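Local coordinates for protein 4-hydroxy-3-methylbut-2-enyl diphosphate reductase (Aquifex aeolicus, PDB 3DNF) that catalyses the last step of the non-mevalonate isoprenoid pathway, reducing 4-hydroxy-3-methylbut-2-enyl diphosphate at an iron-sulfur cluster to isopentenyl and dimethylallyl diphosphates, at residues R72-P77 with N123-I128; K100-A105 with I128-Y133; E104-L109 with G160-T165; F115-G120 with K140-E145; Q167-F172 with N190-A195. One frame throughout, in Å; residues are numbered along the deposited sequence. Where two conformers were deposited one is given.

Contact 1 of 5, residues R72-P77 with N123-I128; sequences RSHGIP and NHPEVI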
# COMPACT_ATOMS: atom_id res chain seq x y z
N ARG B 72 2.77 31.47 1.79
CA ARG B 72 1.65 30.97 1.02
C ARG B 72 1.16 29.63 1.58
O ARG B 72 1.82 29.01 2.43
CB ARG B 72 2.01 30.83 -0.46
CG ARG B 72 2.44 32.17 -1.13
CD ARG B 72 2.57 32.01 -2.61
NE ARG B 72 3.63 31.07 -3.01
CZ ARG B 72 4.18 31.05 -4.22
NH1 ARG B 72 3.84 31.94 -5.13
NH2 ARG B 72 5.13 30.16 -4.50
N SER B 73 -0.02 29.23 1.10
CA SER B 73 -0.71 28.04 1.59
C SER B 73 0.15 26.77 1.51
O SER B 73 -0.10 25.83 2.27
CB SER B 73 -2.03 27.84 0.86
OG SER B 73 -1.75 27.56 -0.52
N HIS B 74 1.13 26.75 0.61
CA HIS B 74 2.05 25.60 0.44
C HIS B 74 3.16 25.53 1.47
O HIS B 74 3.83 24.51 1.62
CB HIS B 74 2.56 25.44 -1.03
CG HIS B 74 3.39 26.58 -1.54
ND1 HIS B 74 4.46 27.11 -0.85
CD2 HIS B 74 3.35 27.24 -2.72
CE1 HIS B 74 5.01 28.08 -1.55
NE2 HIS B 74 4.37 28.17 -2.70
N GLY B 75 3.35 26.61 2.24
CA GLY B 75 4.39 26.55 3.27
C GLY B 75 5.81 26.73 2.74
O GLY B 75 6.07 26.82 1.51
N ILE B 76 6.73 26.77 3.69
CA ILE B 76 8.14 26.96 3.38
C ILE B 76 8.98 26.19 4.40
O ILE B 76 8.50 25.86 5.49
CB ILE B 76 8.57 28.48 3.31
CG1 ILE B 76 8.30 29.18 4.64
CG2 ILE B 76 7.99 29.19 2.05
CD1 ILE B 76 8.87 30.61 4.65
N PRO B 77 10.25 25.91 4.05
CA PRO B 77 11.13 25.28 5.07
C PRO B 77 11.21 26.10 6.37
O PRO B 77 11.21 27.35 6.29
CB PRO B 77 12.47 25.17 4.36
CG PRO B 77 12.08 25.08 2.88
CD PRO B 77 10.91 26.05 2.74
N ASN B 123 10.09 19.06 -7.20
CA ASN B 123 10.37 20.51 -7.21
C ASN B 123 9.19 21.37 -6.76
O ASN B 123 9.24 22.60 -6.86
CB ASN B 123 10.88 20.95 -8.58
CG ASN B 123 11.83 22.16 -8.50
OD1 ASN B 123 12.63 22.29 -7.56
ND2 ASN B 123 11.75 23.04 -9.50
N HIS B 124 8.13 20.75 -6.25
CA HIS B 124 6.99 21.55 -5.86
C HIS B 124 7.27 22.23 -4.53
O HIS B 124 7.80 21.59 -3.64
CB HIS B 124 5.70 20.73 -5.77
CG HIS B 124 4.48 21.58 -5.52
ND1 HIS B 124 3.56 21.87 -6.50
CD2 HIS B 124 4.05 22.20 -4.40
CE1 HIS B 124 2.61 22.64 -6.00
NE2 HIS B 124 2.89 22.86 -4.73
N PRO B 125 6.90 23.52 -4.40
CA PRO B 125 7.13 24.21 -3.10
C PRO B 125 6.58 23.52 -1.83
O PRO B 125 7.21 23.60 -0.74
CB PRO B 125 6.48 25.58 -3.31
CG PRO B 125 6.47 25.78 -4.82
CD PRO B 125 6.26 24.41 -5.39
N GLU B 126 5.43 22.85 -1.91
CA GLU B 126 4.90 22.13 -0.75
C GLU B 126 5.88 21.02 -0.32
O GLU B 126 6.17 20.86 0.86
CB GLU B 126 3.51 21.54 -1.01
CG GLU B 126 2.90 21.01 0.27
CD GLU B 126 1.73 20.08 -0.02
OE1 GLU B 126 0.75 20.57 -0.66
OE2 GLU B 126 1.82 18.87 0.37
N VAL B 127 6.39 20.32 -1.30
CA VAL B 127 7.31 19.23 -1.10
C VAL B 127 8.65 19.73 -0.52
O VAL B 127 9.15 19.18 0.43
CB VAL B 127 7.42 18.36 -2.41
CG1 VAL B 127 8.54 17.32 -2.30
CG2 VAL B 127 6.08 17.68 -2.70
N ILE B 128 9.20 20.79 -1.09
CA ILE B 128 10.41 21.41 -0.57
C ILE B 128 10.21 21.80 0.90
O ILE B 128 11.10 21.59 1.73
CB ILE B 128 10.76 22.65 -1.43
CG1 ILE B 128 11.17 22.17 -2.83
CG2 ILE B 128 11.88 23.50 -0.80
CD1 ILE B 128 11.32 23.26 -3.86
O HOH W 1 5.53 22.75 2.81
O HOH W 2 8.31 25.81 0.10
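The His-74 imidazole lies between Pro-125 CB, centred over one face as a CH-pi contact 3.3 Å from the ring centroid, and Arg-72 CB over the opposite face; in the conformer modelled here, Arg-72 NH2 reaches its edge in plane and donates to His-74 NE2 (2.8 Å). This joins the type I turn Arg-72 to Gly-75, which follows strand 68-71, to the start of helix 125-136, whose N-cap is His-124, in the IspH active-site region. His-74 and His-124 are predicted to bind the diphosphate substrate, and Glu-126 is the predicted proton donor. A chi1 of 64° swings the His-74 ring over Pro-125, where ND1 can donate to Gly-75 O in the carbonyl plane, on a lone pair. Cutting His-74 back to an alanine is likely to leave Pro-125 CB with no aromatic face to rest on and Gly-75 O without the ND1 donor. Glu-126 turns its carboxylate to Thr-165, while its CA-H points at His-74 O. Farther along, Pro-77 CG packs on Ile-128 CG2. Two waters bridge the backbones: one donates to His-74 O and Glu-126 O, the other to Gly-75 O (2.8 Å) and Pro-125 O (2.6 Å).

Contact 2 of 5, residues K100-A105 with I128-Y133; sequences KAVHEA and IGTLGY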
# COMPACT_ATOMS: atom_id res chain seq x y z
N LYS B 100 0.40 21.81 7.03
CA LYS B 100 1.00 21.66 8.34
C LYS B 100 0.88 20.25 8.91
O LYS B 100 1.77 19.77 9.60
CB LYS B 100 0.44 22.65 9.35
CG LYS B 100 0.82 24.15 9.14
CD LYS B 100 2.35 24.42 8.98
CE LYS B 100 3.16 23.87 10.12
NZ LYS B 100 4.60 24.11 9.89
N ALA B 101 -0.22 19.57 8.60
CA ALA B 101 -0.37 18.18 9.04
C ALA B 101 0.68 17.24 8.38
O ALA B 101 1.06 16.23 8.97
CB ALA B 101 -1.77 17.69 8.76
N VAL B 102 1.06 17.51 7.13
CA VAL B 102 2.16 16.75 6.51
C VAL B 102 3.45 17.00 7.25
O VAL B 102 4.24 16.07 7.50
CB VAL B 102 2.34 17.06 5.01
CG1 VAL B 102 3.33 16.11 4.37
CG2 VAL B 102 0.99 17.05 4.27
N HIS B 103 3.73 18.27 7.56
CA HIS B 103 4.93 18.61 8.36
C HIS B 103 4.96 17.82 9.70
O HIS B 103 6.03 17.27 10.11
CB HIS B 103 4.91 20.09 8.69
CG HIS B 103 4.97 20.99 7.50
ND1 HIS B 103 4.89 22.36 7.62
CD2 HIS B 103 5.12 20.73 6.18
CE1 HIS B 103 4.97 22.90 6.42
NE2 HIS B 103 5.13 21.94 5.53
N GLU B 104 3.81 17.79 10.37
CA GLU B 104 3.66 17.07 11.62
C GLU B 104 3.91 15.57 11.42
O GLU B 104 4.61 14.94 12.21
CB GLU B 104 2.27 17.32 12.22
CG GLU B 104 2.11 18.76 12.74
CD GLU B 104 0.65 19.19 12.94
OE1 GLU B 104 -0.24 18.31 13.10
OE2 GLU B 104 0.38 20.43 12.94
N ALA B 105 3.36 15.03 10.33
CA ALA B 105 3.38 13.59 10.06
C ALA B 105 4.80 13.12 9.79
O ALA B 105 5.21 12.04 10.26
CB ALA B 105 2.51 13.25 8.88
N ILE B 128 9.20 20.79 -1.09
CA ILE B 128 10.41 21.41 -0.57
C ILE B 128 10.21 21.80 0.90
O ILE B 128 11.10 21.59 1.73
CB ILE B 128 10.76 22.65 -1.43
CG1 ILE B 128 11.17 22.17 -2.83
CG2 ILE B 128 11.88 23.50 -0.80
CD1 ILE B 128 11.32 23.26 -3.86
N GLY B 129 9.06 22.39 1.21
CA GLY B 129 8.84 22.80 2.61
C GLY B 129 8.82 21.60 3.55
O GLY B 129 9.49 21.60 4.60
N THR B 130 8.10 20.55 3.18
CA THR B 130 8.00 19.34 3.97
C THR B 130 9.36 18.67 4.17
O THR B 130 9.65 18.23 5.27
CB THR B 130 7.02 18.39 3.31
OG1 THR B 130 5.74 19.00 3.34
CG2 THR B 130 6.92 17.09 4.10
N LEU B 131 10.18 18.58 3.12
CA LEU B 131 11.58 18.09 3.27
C LEU B 131 12.34 18.91 4.31
O LEU B 131 13.17 18.37 5.03
CB LEU B 131 12.36 18.08 1.96
CG LEU B 131 11.89 16.99 1.00
CD1 LEU B 131 12.71 17.02 -0.29
CD2 LEU B 131 11.99 15.58 1.65
N GLY B 132 12.06 20.21 4.36
CA GLY B 132 12.70 21.07 5.37
C GLY B 132 12.29 20.70 6.79
O GLY B 132 13.11 20.73 7.71
N TYR B 133 11.03 20.32 6.97
CA TYR B 133 10.57 19.83 8.27
C TYR B 133 11.21 18.47 8.63
O TYR B 133 11.58 18.23 9.79
CB TYR B 133 9.04 19.79 8.31
CG TYR B 133 8.56 21.16 8.65
CD1 TYR B 133 8.31 22.11 7.65
CD2 TYR B 133 8.47 21.55 9.99
CE1 TYR B 133 7.92 23.42 7.98
CE2 TYR B 133 8.09 22.85 10.34
CZ TYR B 133 7.82 23.78 9.34
OH TYR B 133 7.42 25.06 9.68
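Two neighbouring helices of one alpha/beta domain, 97-111 and 125-136, pack here side by side in the same direction, their axes 8.9 Å apart and inclined at 33°. An aromatic pair forms the centre: the rings of His-103 and Tyr-133 make an offset stack, centroids 4.0 Å apart and planes 14° from parallel. Tyr-133 CD1 lies over the middle of the imidazole, whereas His-103 ND1 sits toward the rim of the phenol ring, 3.2 Å from Tyr-133 CE1. His-103 CB continues the contact over the same phenol face as a CH-pi interaction. The rotation of the imidazole is fixed from its edge, where Lys-100 NZ, one turn earlier, donates in the ring plane to His-103 ND1 (2.9 Å). Bends at chi2 and chi3 curl the lysine chain round to the ring and place the ammonium there. Another part of the imidazole edge faces Thr-130 OG1, which is itself bonded to Glu-126 O, within helix 125-136. Gly-129 brings its backbone near His-103 NE2, where a side chain would point at the ring. Deeper in the interface, toward Thr-165 and Glu-126, Val-102 CG1 meets Thr-130 CG2 at 3.7 Å.

Contact 3 of 5, residues E104-L109 with G160-T165; sequences EAVCQL and GIVAQT. With F3S (Fe3-s4 cluster), chain E.
Helix-on-sheet packing of an open alpha/beta domain joins helix 97-111 to strand 158-163, an inner strand of a four-stranded parallel sheet. The helix segment runs almost exactly antiparallel to the strand (177°), with the axes 9.1 Å apart. Val-162 carries the contact from the strand, each of its methyls meeting a different part of the helix. CG1 touches Leu-109 CD1 at 3.6 Å and Ala-105 CB at 3.9 Å, one helical turn apart. A chi1 of -63° sets CG1 anti to the carbonyl carbon and turns CG2 of Val-162 to Val-106 CG1 (3.6 Å). Val-106 lies crosswise to Val-162, whereas Leu-109 and Val-162 run past one another from opposing backbones. Leu-109 also lays CD1 against the strand backbone, 3.8 Å from Gly-160 C; a CB on Gly-160 would collide with that methyl, so the missing side chain lets the leucine come down close. Beyond the strand's end the segment leads to the active site, where Thr-165 approaches sulfur S1 of the iron-sulfur cluster with CB at 3.5 Å. Helix 125-136 flanks the contact, Thr-130 and Leu-134 touching Val-106, and strands 115-119 and 185-189 pair with the central strand; on the other face of the sheet Ile-161 packs against helix 169-182.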
# COMPACT_ATOMS: atom_id res chain seq x y z
N GLU B 104 3.81 17.79 10.37
CA GLU B 104 3.66 17.07 11.62
C GLU B 104 3.91 15.57 11.42
O GLU B 104 4.61 14.94 12.21
CB GLU B 104 2.27 17.32 12.22
CG GLU B 104 2.11 18.76 12.74
CD GLU B 104 0.65 19.19 12.94
OE1 GLU B 104 -0.24 18.31 13.10
OE2 GLU B 104 0.38 20.43 12.94
N ALA B 105 3.36 15.03 10.33
CA ALA B 105 3.38 13.59 10.06
C ALA B 105 4.80 13.12 9.79
O ALA B 105 5.21 12.04 10.26
CB ALA B 105 2.51 13.25 8.88
N VAL B 106 5.57 13.92 9.05
CA VAL B 106 6.96 13.43 8.77
C VAL B 106 7.78 13.42 10.04
O VAL B 106 8.62 12.51 10.28
CB VAL B 106 7.67 14.14 7.60
CG1 VAL B 106 6.91 13.95 6.26
CG2 VAL B 106 7.95 15.62 7.92
N CYS B 107 7.49 14.36 10.92
CA CYS B 107 8.21 14.36 12.19
C CYS B 107 7.78 13.24 13.15
O CYS B 107 8.62 12.66 13.83
CB CYS B 107 8.13 15.73 12.87
SG CYS B 107 8.96 17.03 11.86
N GLN B 108 6.49 12.97 13.21
CA GLN B 108 5.95 11.85 13.96
C GLN B 108 6.56 10.54 13.49
O GLN B 108 7.03 9.77 14.32
CB GLN B 108 4.43 11.82 13.89
CG GLN B 108 3.82 10.64 14.64
CD GLN B 108 2.40 10.36 14.19
OE1 GLN B 108 1.74 11.23 13.62
NE2 GLN B 108 1.94 9.16 14.45
N LEU B 109 6.57 10.31 12.16
CA LEU B 109 7.14 9.11 11.60
C LEU B 109 8.64 8.97 11.94
O LEU B 109 9.12 7.86 12.23
CB LEU B 109 6.90 9.06 10.08
CG LEU B 109 5.44 8.78 9.60
CD1 LEU B 109 5.37 8.97 8.08
CD2 LEU B 109 4.95 7.38 9.98
N GLY B 160 7.86 4.80 6.46
CA GLY B 160 6.65 5.62 6.65
C GLY B 160 6.32 6.43 5.42
O GLY B 160 7.18 7.16 4.88
N ILE B 161 5.03 6.42 5.03
CA ILE B 161 4.65 7.02 3.79
C ILE B 161 3.63 8.11 4.00
O ILE B 161 2.60 7.88 4.67
CB ILE B 161 4.12 5.95 2.78
CG1 ILE B 161 5.17 4.87 2.63
CG2 ILE B 161 3.75 6.55 1.41
CD1 ILE B 161 4.71 3.65 1.84
N VAL B 162 3.94 9.29 3.46
CA VAL B 162 2.99 10.41 3.44
C VAL B 162 2.81 10.93 1.99
O VAL B 162 3.49 10.46 1.06
CB VAL B 162 3.40 11.56 4.39
CG1 VAL B 162 3.40 11.04 5.83
CG2 VAL B 162 4.72 12.17 3.98
N ALA B 163 1.87 11.87 1.80
CA ALA B 163 1.57 12.38 0.46
C ALA B 163 1.60 13.90 0.44
O ALA B 163 1.25 14.58 1.41
CB ALA B 163 0.20 11.91 -0.02
N GLN B 164 2.08 14.42 -0.68
CA GLN B 164 1.82 15.81 -1.01
C GLN B 164 0.28 15.95 -1.03
O GLN B 164 -0.43 15.05 -1.45
CB GLN B 164 2.42 16.10 -2.38
CG GLN B 164 2.33 17.57 -2.81
CD GLN B 164 2.74 17.77 -4.25
OE1 GLN B 164 3.18 16.83 -4.91
NE2 GLN B 164 2.60 19.00 -4.76
N THR B 165 -0.23 17.06 -0.48
CA THR B 165 -1.71 17.22 -0.31
C THR B 165 -2.51 17.01 -1.60
O THR B 165 -3.64 16.50 -1.58
CB THR B 165 -2.09 18.57 0.31
OG1 THR B 165 -1.65 19.66 -0.53
CG2 THR B 165 -1.49 18.72 1.77
FE1 F3S E . -6.36 21.15 0.36
FE3 F3S E . -5.14 23.07 1.83
FE4 F3S E . -6.18 23.45 -0.37
S1 F3S E . -4.32 21.00 1.33
S2 F3S E . -6.48 21.85 -1.81
S3 F3S E . -7.36 22.93 1.37
S4 F3S E . -4.56 24.72 0.34

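Contact 4 of 5, residues F115-G120 with K140-E145; sequences FVVLVG and KGIVVE
Val-116 O accepts from Ile-142 N at 2.9 Å, and Val-116 N donates to Lys-140 O with an almost straight bond (175°). This alternation continues along the parallel pair: Leu-118 N to Ile-142 O, Val-144 N to Leu-118 O, and Gly-120 N to Val-144 O at 3.1 Å. Short CA-H...O contacts lie between these bonds, among them Val-143 CA to Leu-118 O at 3.2 Å. Val-117, Val-119, Ile-142 and Val-144 line one face of the sheet: Val-117 CG1 packs on Val-144 CG2 at 3.6 Å, and Val-117 CG2 and Ile-142 CG1 lie next to each other. Leu-118 and Val-143 occupy the other face, against Val-127 of helix 125-136. Phe-115 covers the beginning of the pair. Its CG is trans to the backbone N (chi1 177°), which carries the ring across strand 141-144 with Gly-141 CA over one face, 4.0 Å from the centroid. Ile-142 CG1 lies near Phe-115 CE2, and in the conformer modelled Lys-140 CG comes within 3.7 Å of Phe-115 CD1; the ring also stacks with His-156. A serine in place of Phe-115 would probably uncover Gly-141 CA and open a gap beside Ile-142 CG1. At the far end Gly-120 O is 3.3 Å from Val-143 CG1. Strand 115-119, helix 125-136 and strand 141-144 form a beta-alpha-beta unit, with 141-144 as the outermost strand of this parallel sheet within the chain.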
# COMPACT_ATOMS: atom_id res chain seq x y z
N PHE B 115 11.95 5.41 8.03
CA PHE B 115 12.53 6.12 6.88
C PHE B 115 11.32 6.67 6.08
O PHE B 115 10.41 5.93 5.80
CB PHE B 115 13.29 5.14 6.00
CG PHE B 115 13.88 5.75 4.75
CD1 PHE B 115 15.12 6.37 4.79
CD2 PHE B 115 13.18 5.70 3.54
CE1 PHE B 115 15.68 6.94 3.62
CE2 PHE B 115 13.73 6.26 2.36
CZ PHE B 115 14.98 6.86 2.40
N VAL B 116 11.32 7.95 5.77
CA VAL B 116 10.09 8.58 5.23
C VAL B 116 10.11 8.61 3.69
O VAL B 116 11.05 9.07 3.05
CB VAL B 116 9.89 10.00 5.82
CG1 VAL B 116 8.71 10.74 5.15
CG2 VAL B 116 9.59 9.86 7.33
N VAL B 117 8.98 8.20 3.11
CA VAL B 117 8.71 8.43 1.72
C VAL B 117 7.60 9.47 1.55
O VAL B 117 6.53 9.33 2.12
CB VAL B 117 8.32 7.10 1.07
CG1 VAL B 117 7.61 7.34 -0.27
CG2 VAL B 117 9.56 6.18 0.90
N LEU B 118 7.91 10.55 0.86
CA LEU B 118 6.92 11.60 0.55
C LEU B 118 6.52 11.39 -0.90
O LEU B 118 7.34 11.61 -1.78
CB LEU B 118 7.55 12.98 0.76
CG LEU B 118 6.79 14.25 0.37
CD1 LEU B 118 5.43 14.26 1.04
CD2 LEU B 118 7.66 15.48 0.78
N VAL B 119 5.27 10.98 -1.14
CA VAL B 119 4.79 10.80 -2.51
C VAL B 119 4.32 12.16 -3.06
O VAL B 119 3.39 12.79 -2.54
CB VAL B 119 3.64 9.70 -2.63
CG1 VAL B 119 3.26 9.50 -4.11
CG2 VAL B 119 4.08 8.36 -1.97
N GLY B 120 5.04 12.66 -4.05
CA GLY B 120 4.74 14.00 -4.57
C GLY B 120 5.70 14.44 -5.65
O GLY B 120 6.58 13.68 -6.05
N LYS B 140 15.04 11.16 8.01
CA LYS B 140 15.63 10.84 6.73
C LYS B 140 14.57 10.28 5.80
O LYS B 140 13.62 9.61 6.21
CB LYS B 140 16.82 9.87 6.90
CG LYS B 140 16.46 8.55 7.50
CD LYS B 140 17.73 7.74 7.85
CE LYS B 140 17.30 6.35 8.32
NZ LYS B 140 18.40 5.54 8.94
N GLY B 141 14.72 10.60 4.52
CA GLY B 141 13.68 10.19 3.57
C GLY B 141 13.91 10.67 2.15
O GLY B 141 14.88 11.40 1.85
N ILE B 142 13.00 10.28 1.27
CA ILE B 142 13.05 10.70 -0.11
C ILE B 142 11.65 11.13 -0.60
O ILE B 142 10.64 10.81 0.05
CB ILE B 142 13.56 9.58 -1.03
CG1 ILE B 142 12.70 8.31 -0.86
CG2 ILE B 142 15.06 9.27 -0.76
CD1 ILE B 142 12.98 7.19 -1.86
N VAL B 143 11.66 11.79 -1.76
CA VAL B 143 10.43 12.05 -2.55
C VAL B 143 10.29 10.97 -3.61
O VAL B 143 11.26 10.63 -4.30
CB VAL B 143 10.46 13.44 -3.25
CG1 VAL B 143 9.12 13.67 -4.02
CG2 VAL B 143 10.69 14.52 -2.21
N VAL B 144 9.08 10.41 -3.71
CA VAL B 144 8.78 9.45 -4.75
C VAL B 144 7.82 10.10 -5.73
O VAL B 144 6.65 10.35 -5.41
CB VAL B 144 8.20 8.13 -4.11
CG1 VAL B 144 7.55 7.23 -5.23
CG2 VAL B 144 9.33 7.33 -3.44
N GLU B 145 8.32 10.38 -6.94
CA GLU B 145 7.51 11.04 -7.96
C GLU B 145 7.09 10.06 -9.03
O GLU B 145 6.01 10.19 -9.63
CB GLU B 145 8.25 12.24 -8.56
CG GLU B 145 7.36 13.00 -9.54
CD GLU B 145 7.93 14.32 -9.98
OE1 GLU B 145 8.89 14.83 -9.34
OE2 GLU B 145 7.36 14.87 -10.96

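Contact 5 of 5, residues Q167-F172 with N190-A195; sequences QNEEFF and NTICNA. With F3S (Fe3-s4 cluster), chain E.
Apolar contacts centre on Ile-192, whose CD1 fits between Gln-167 O (3.6 Å), the CG of Glu-169 and the Phe-172 side chain, 3.9 Å from Phe-172 CG. With CG1 beside its backbone N (chi1 -63°), Ile-192 points this methyl at the start of helix 169-182. Phe-172 CE2 also approaches Asn-190 CG, ring and amide planes 42° apart. Among the polar links, a water donates to Glu-169 OE2 (2.6 Å) and accepts from Asn-190 ND2, bridging the segments; ND2 also bonds to Ala-180 O of the second subunit, which places this contact at the dimer interface. Side chain-to-backbone bonds shape both segments: Asn-168 OD1 caps the helix by accepting from Phe-171 N (2.8 Å), and Asn-190 OD1 accepts from Ile-192 N, closing an Asx turn. Gln-167 NE2 donates to Asn-168 O in the carbonyl plane. Metal binding follows directly after Ile-192: Cys-193 SG binds iron FE1 of the three-iron cluster seen here, and Ala-195 CB approaches sulfur S2 at 3.6 Å. Cys-193 SG also accepts a capping bond from Ala-195 N at 3.4 Å, an N-H...S bond that would probably draw some negative charge from the thiolate and so tune the cluster it holds.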
# COMPACT_ATOMS: atom_id res chain seq x y z
N GLN B 167 -1.46 15.14 -4.19
CA GLN B 167 -1.06 13.90 -4.88
C GLN B 167 -2.29 13.13 -5.37
O GLN B 167 -3.26 12.96 -4.65
CB GLN B 167 -0.21 13.03 -3.93
CG GLN B 167 0.12 11.63 -4.49
CD GLN B 167 0.93 11.70 -5.75
OE1 GLN B 167 1.92 12.43 -5.83
NE2 GLN B 167 0.50 10.97 -6.77
N ASN B 168 -2.25 12.66 -6.61
CA ASN B 168 -3.32 11.81 -7.09
C ASN B 168 -3.33 10.46 -6.37
O ASN B 168 -2.27 9.89 -6.01
CB ASN B 168 -3.32 11.66 -8.63
CG ASN B 168 -2.40 10.56 -9.12
OD1 ASN B 168 -2.72 9.38 -9.06
ND2 ASN B 168 -1.26 10.96 -9.66
N GLU B 169 -4.54 9.98 -6.11
CA GLU B 169 -4.76 8.77 -5.31
C GLU B 169 -4.29 7.52 -6.01
O GLU B 169 -3.79 6.59 -5.37
CB GLU B 169 -6.25 8.61 -4.99
CG GLU B 169 -6.82 9.66 -4.03
CD GLU B 169 -8.21 9.25 -3.53
OE1 GLU B 169 -8.92 8.53 -4.24
OE2 GLU B 169 -8.61 9.67 -2.43
N GLU B 170 -4.45 7.46 -7.33
CA GLU B 170 -4.02 6.27 -8.06
C GLU B 170 -2.55 5.94 -7.89
O GLU B 170 -2.20 4.79 -7.65
CB GLU B 170 -4.37 6.40 -9.53
CG GLU B 170 -5.53 5.52 -9.92
CD GLU B 170 -5.62 5.31 -11.43
OE1 GLU B 170 -5.34 6.27 -12.18
OE2 GLU B 170 -5.97 4.19 -11.85
N PHE B 171 -1.69 6.94 -8.01
CA PHE B 171 -0.26 6.69 -7.79
C PHE B 171 0.11 6.42 -6.34
O PHE B 171 0.93 5.56 -6.04
CB PHE B 171 0.60 7.80 -8.41
CG PHE B 171 2.07 7.53 -8.33
CD1 PHE B 171 2.63 6.42 -8.96
CD2 PHE B 171 2.89 8.37 -7.59
CE1 PHE B 171 4.00 6.15 -8.86
CE2 PHE B 171 4.26 8.12 -7.48
CZ PHE B 171 4.81 7.01 -8.13
N PHE B 172 -0.56 7.12 -5.45
CA PHE B 172 -0.30 6.91 -4.02
C PHE B 172 -0.64 5.47 -3.64
O PHE B 172 0.13 4.81 -2.97
CB PHE B 172 -1.17 7.84 -3.24
CG PHE B 172 -0.88 7.83 -1.78
CD1 PHE B 172 0.35 8.32 -1.30
CD2 PHE B 172 -1.80 7.27 -0.88
CE1 PHE B 172 0.64 8.30 0.03
CE2 PHE B 172 -1.52 7.26 0.49
CZ PHE B 172 -0.29 7.77 0.94
N ASN B 190 -2.20 8.96 5.52
CA ASN B 190 -2.76 9.50 4.28
C ASN B 190 -3.07 10.99 4.44
O ASN B 190 -4.09 11.37 4.99
CB ASN B 190 -4.02 8.75 3.84
CG ASN B 190 -4.53 9.22 2.47
OD1 ASN B 190 -4.22 10.34 2.01
ND2 ASN B 190 -5.31 8.41 1.83
N THR B 191 -2.18 11.81 3.90
CA THR B 191 -2.32 13.27 4.01
C THR B 191 -2.87 13.94 2.73
O THR B 191 -2.77 15.17 2.57
CB THR B 191 -0.96 13.86 4.35
OG1 THR B 191 0.00 13.34 3.44
CG2 THR B 191 -0.54 13.56 5.80
N ILE B 192 -3.43 13.13 1.82
CA ILE B 192 -4.09 13.66 0.60
C ILE B 192 -5.32 14.47 1.00
O ILE B 192 -6.17 13.98 1.73
CB ILE B 192 -4.49 12.54 -0.38
CG1 ILE B 192 -3.22 11.83 -0.87
CG2 ILE B 192 -5.32 13.08 -1.56
CD1 ILE B 192 -3.47 10.68 -1.88
N CYS B 193 -5.41 15.68 0.48
CA CYS B 193 -6.55 16.55 0.79
C CYS B 193 -7.69 16.22 -0.14
O CYS B 193 -7.47 16.03 -1.35
CB CYS B 193 -6.11 18.02 0.65
SG CYS B 193 -7.48 19.14 0.81
N ASN B 194 -8.92 16.16 0.38
CA ASN B 194 -10.08 15.80 -0.46
C ASN B 194 -10.67 16.96 -1.27
O ASN B 194 -11.66 16.74 -2.00
CB ASN B 194 -11.19 15.11 0.36
CG ASN B 194 -11.78 16.01 1.47
OD1 ASN B 194 -11.46 17.20 1.59
ND2 ASN B 194 -12.64 15.42 2.29
N ALA B 195 -10.09 18.16 -1.19
CA ALA B 195 -10.66 19.35 -1.86
C ALA B 195 -10.92 19.12 -3.35
O ALA B 195 -11.96 19.56 -3.88
CB ALA B 195 -9.80 20.58 -1.67
FE1 F3S E . -6.36 21.15 0.36
FE3 F3S E . -5.14 23.07 1.83
FE4 F3S E . -6.18 23.45 -0.37
S1 F3S E . -4.32 21.00 1.33
S2 F3S E . -6.48 21.85 -1.81
S3 F3S E . -7.36 22.93 1.37
S4 F3S E . -4.56 24.72 0.34
O HOH W 3 -7.28 9.23 -0.27

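Following the chain from its N terminus, contact 1 opens after strand 68-71 and closes at helix 125-136, joining two lobes beside the active site. Contact 2 starts inside that loop and ends beyond it, so the two cross, sharing Ile-128. Contact 3 begins on the same helix as contact 2, 97-111, and closes a longer loop at strand 158-163; contact 4 nests within it and crosses contacts 1 and 2. Strands 115-119 and 158-163 are sheet neighbours, tying contacts 3 and 4 together. Contact 3 also crosses contact 1. Contact 5 follows in series, and both it and contact 3 reach the cluster, linked by Thr-165 O to Cys-193 N.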